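PDB 5U5O: LPXTG-motif cell wall anchor domain protein from Mobiluncus mulieris, which probably mediates adhesion as a giant cell-wall-anchored surface protein of Ig-like domains containing internal disulfide, isopeptide and ester cross-links. Local coordinates for residues 171-180 against 189-198. Numbering follows the deposited sequence.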
# COMPACT_ATOMS: atom_id res chain seq x y z
N LEU A 171 12.50 2.70 13.07
CA LEU A 171 12.86 3.23 14.37
C LEU A 171 14.16 2.63 14.81
O LEU A 171 14.26 1.42 15.03
CB LEU A 171 11.77 2.94 15.38
CG LEU A 171 11.99 3.41 16.82
CD1 LEU A 171 12.29 4.89 16.97
CD2 LEU A 171 10.74 3.04 17.60
N LYS A 172 15.17 3.49 14.99
CA LYS A 172 16.44 3.11 15.56
C LYS A 172 16.45 3.53 17.00
O LYS A 172 16.07 4.67 17.32
CB LYS A 172 17.61 3.77 14.82
CG LYS A 172 18.97 3.32 15.32
CD LYS A 172 20.11 4.19 14.80
CE LYS A 172 20.28 4.05 13.31
NZ LYS A 172 21.56 4.64 12.84
N LEU A 173 16.94 2.68 17.87
CA LEU A 173 17.06 2.97 19.30
C LEU A 173 18.50 2.71 19.67
O LEU A 173 19.03 1.65 19.41
CB LEU A 173 16.14 2.04 20.12
CG LEU A 173 16.23 2.24 21.64
CD1 LEU A 173 15.81 3.65 22.09
CD2 LEU A 173 15.40 1.16 22.33
N THR A 174 19.12 3.69 20.33
CA THR A 174 20.49 3.62 20.85
C THR A 174 20.43 3.80 22.37
O THR A 174 19.63 4.61 22.86
CB THR A 174 21.36 4.74 20.24
OG1 THR A 174 21.39 4.59 18.82
CG2 THR A 174 22.80 4.72 20.74
N LYS A 175 21.23 3.03 23.09
CA LYS A 175 21.32 3.15 24.56
C LYS A 175 22.58 3.89 24.96
O LYS A 175 23.67 3.55 24.51
CB LYS A 175 21.35 1.79 25.25
CG LYS A 175 21.24 1.85 26.78
CD LYS A 175 19.91 2.47 27.19
CE LYS A 175 19.44 2.23 28.60
NZ LYS A 175 20.21 3.00 29.61
N THR A 176 22.45 4.91 25.82
CA THR A 176 23.61 5.58 26.46
C THR A 176 23.42 5.49 27.96
O THR A 176 22.35 5.18 28.47
CB THR A 176 23.74 7.05 26.02
OG1 THR A 176 22.54 7.73 26.33
CG2 THR A 176 23.97 7.12 24.52
N VAL A 177 24.50 5.85 28.68
CA VAL A 177 24.54 5.73 30.15
C VAL A 177 25.34 6.91 30.73
O VAL A 177 26.39 7.22 30.20
CB VAL A 177 25.23 4.41 30.60
CG1 VAL A 177 25.43 4.34 32.11
CG2 VAL A 177 24.43 3.20 30.14
N THR A 178 24.84 7.46 31.82
CA THR A 178 25.61 8.42 32.62
C THR A 178 25.43 8.05 34.07
O THR A 178 24.45 7.44 34.46
CB THR A 178 25.16 9.88 32.37
OG1 THR A 178 23.79 10.04 32.76
CG2 THR A 178 25.35 10.27 30.94
N GLY A 179 26.38 8.51 34.91
CA GLY A 179 26.24 8.36 36.34
C GLY A 179 26.60 7.03 36.97
O GLY A 179 26.31 6.82 38.14
N TRP A 180 27.22 6.13 36.21
CA TRP A 180 27.62 4.81 36.72
C TRP A 180 28.54 4.96 37.94
O TRP A 180 29.40 5.86 37.96
CB TRP A 180 28.36 4.01 35.64
CG TRP A 180 28.53 2.58 35.97
CD1 TRP A 180 29.58 1.98 36.56
CD2 TRP A 180 27.60 1.53 35.66
NE1 TRP A 180 29.37 0.64 36.70
CE2 TRP A 180 28.15 0.34 36.14
CE3 TRP A 180 26.33 1.49 35.05
CZ2 TRP A 180 27.49 -0.90 36.01
CZ3 TRP A 180 25.67 0.28 34.93
CH2 TRP A 180 26.26 -0.90 35.40
N ARG A 189 30.35 -2.33 33.93
CA ARG A 189 29.65 -1.38 33.08
C ARG A 189 29.47 -1.84 31.62
O ARG A 189 28.37 -1.76 31.11
CB ARG A 189 30.33 -0.00 33.17
CG ARG A 189 29.62 1.09 32.39
CD ARG A 189 30.28 2.44 32.62
NE ARG A 189 29.57 3.43 31.83
CZ ARG A 189 29.67 4.76 32.00
NH1 ARG A 189 30.45 5.30 32.94
NH2 ARG A 189 28.95 5.55 31.22
N PRO A 190 30.54 -2.35 30.95
CA PRO A 190 30.38 -2.72 29.53
C PRO A 190 29.59 -4.02 29.34
O PRO A 190 29.25 -4.36 28.21
CB PRO A 190 31.80 -2.92 29.02
CG PRO A 190 32.70 -2.45 30.09
CD PRO A 190 31.95 -2.36 31.38
N GLU A 191 29.30 -4.73 30.43
CA GLU A 191 28.48 -5.94 30.37
C GLU A 191 27.03 -5.71 30.74
O GLU A 191 26.19 -6.60 30.56
CB GLU A 191 29.08 -7.03 31.26
CG GLU A 191 30.43 -7.52 30.78
CD GLU A 191 30.41 -8.06 29.36
OE1 GLU A 191 29.38 -8.66 28.95
OE2 GLU A 191 31.41 -7.89 28.64
N ALA A 192 26.69 -4.52 31.21
CA ALA A 192 25.31 -4.23 31.56
C ALA A 192 24.45 -4.37 30.30
O ALA A 192 24.85 -3.96 29.21
CB ALA A 192 25.18 -2.83 32.13
N SER A 193 23.29 -4.99 30.47
CA SER A 193 22.39 -5.30 29.38
C SER A 193 21.01 -4.73 29.66
O SER A 193 20.41 -5.05 30.68
CB SER A 193 22.31 -6.81 29.26
OG SER A 193 21.35 -7.22 28.32
N TYR A 194 20.54 -3.86 28.78
CA TYR A 194 19.33 -3.09 29.01
C TYR A 194 18.22 -3.61 28.09
O TYR A 194 18.37 -3.63 26.87
CB TYR A 194 19.62 -1.60 28.76
CG TYR A 194 20.78 -1.05 29.63
CD1 TYR A 194 20.56 -0.74 30.97
CD2 TYR A 194 22.08 -1.01 29.15
CE1 TYR A 194 21.60 -0.26 31.77
CE2 TYR A 194 23.13 -0.49 29.95
CZ TYR A 194 22.86 -0.19 31.26
OH TYR A 194 23.86 0.31 32.12
N LYS A 195 17.13 -4.01 28.72
CA LYS A 195 16.05 -4.70 28.00
C LYS A 195 14.99 -3.73 27.55
O LYS A 195 14.49 -2.92 28.34
CB LYS A 195 15.41 -5.74 28.88
CG LYS A 195 14.31 -6.51 28.20
CD LYS A 195 13.62 -7.45 29.16
CE LYS A 195 12.34 -8.04 28.58
NZ LYS A 195 11.78 -9.07 29.49
N PHE A 196 14.61 -3.84 26.27
CA PHE A 196 13.61 -2.99 25.67
C PHE A 196 12.55 -3.82 24.96
O PHE A 196 12.81 -4.92 24.45
CB PHE A 196 14.23 -2.05 24.65
CG PHE A 196 15.02 -0.95 25.28
CD1 PHE A 196 14.41 0.24 25.65
CD2 PHE A 196 16.37 -1.12 25.53
CE1 PHE A 196 15.15 1.26 26.24
CE2 PHE A 196 17.11 -0.11 26.15
CZ PHE A 196 16.49 1.08 26.48
N THR A 197 11.36 -3.24 24.90
CA THR A 197 10.26 -3.74 24.08
C THR A 197 9.73 -2.59 23.26
O THR A 197 9.40 -1.53 23.81
CB THR A 197 9.15 -4.33 24.96
OG1 THR A 197 9.72 -5.30 25.82
CG2 THR A 197 8.07 -4.98 24.14
N VAL A 198 9.73 -2.74 21.94
CA VAL A 198 9.25 -1.73 21.01
C VAL A 198 7.97 -2.30 20.38
O VAL A 198 7.96 -3.47 19.86
CB VAL A 198 10.29 -1.45 19.94
CG1 VAL A 198 9.74 -0.55 18.84
CG2 VAL A 198 11.51 -0.80 20.58
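R189 lies along one face of the W180 indole, the two side chains running in opposite directions, with R189 CB 3.8 Å from the centre of the W180 five-membered ring. Extended from CG to NE, R189 carries its guanidinium beyond the indole, with W180 CB over one of its faces and the guanidinium and indole planes 25° apart. R189 NH2 comes edge-on to within 3.2 Å of V177 O, at too poor an angle for a hydrogen bond; the firmer polar partner is E213, in a salt bridge with NE. A192 CB packs against W180 CH2. Next, Y194 OH sits 3.3 Å from W180 CZ3 and also meets V177 CG2. Over one Y194 face crosses K175, its NZ 4.1 Å from the ring centre and CE close above CG. Bends at chi2 (62°) and chi4 fold the K175 chain here, where NZ also donates to T176 O (3.3 Å, N-H...O 144°). F196 takes L173 CD2 over its face, 3.7 Å from the ring centre, and K175 CD at its edge. V198 CG1 closes the row against L171 CD2 at 3.9 Å, both residues also touching C228, which is disulfide-bonded to C200. Strands 171-178 and 193-198, their axes 9.5 Å apart at closest approach, thus face each other across the core of the Ig-like beta-sandwich (DUF5979 domain). K175 NZ is covalently joined to N288 CG, an isopeptide amide rather than a free ammonium: Y194 and F196 pack against the lysine arm of a cross-link joining strands 150-178 and 281-291.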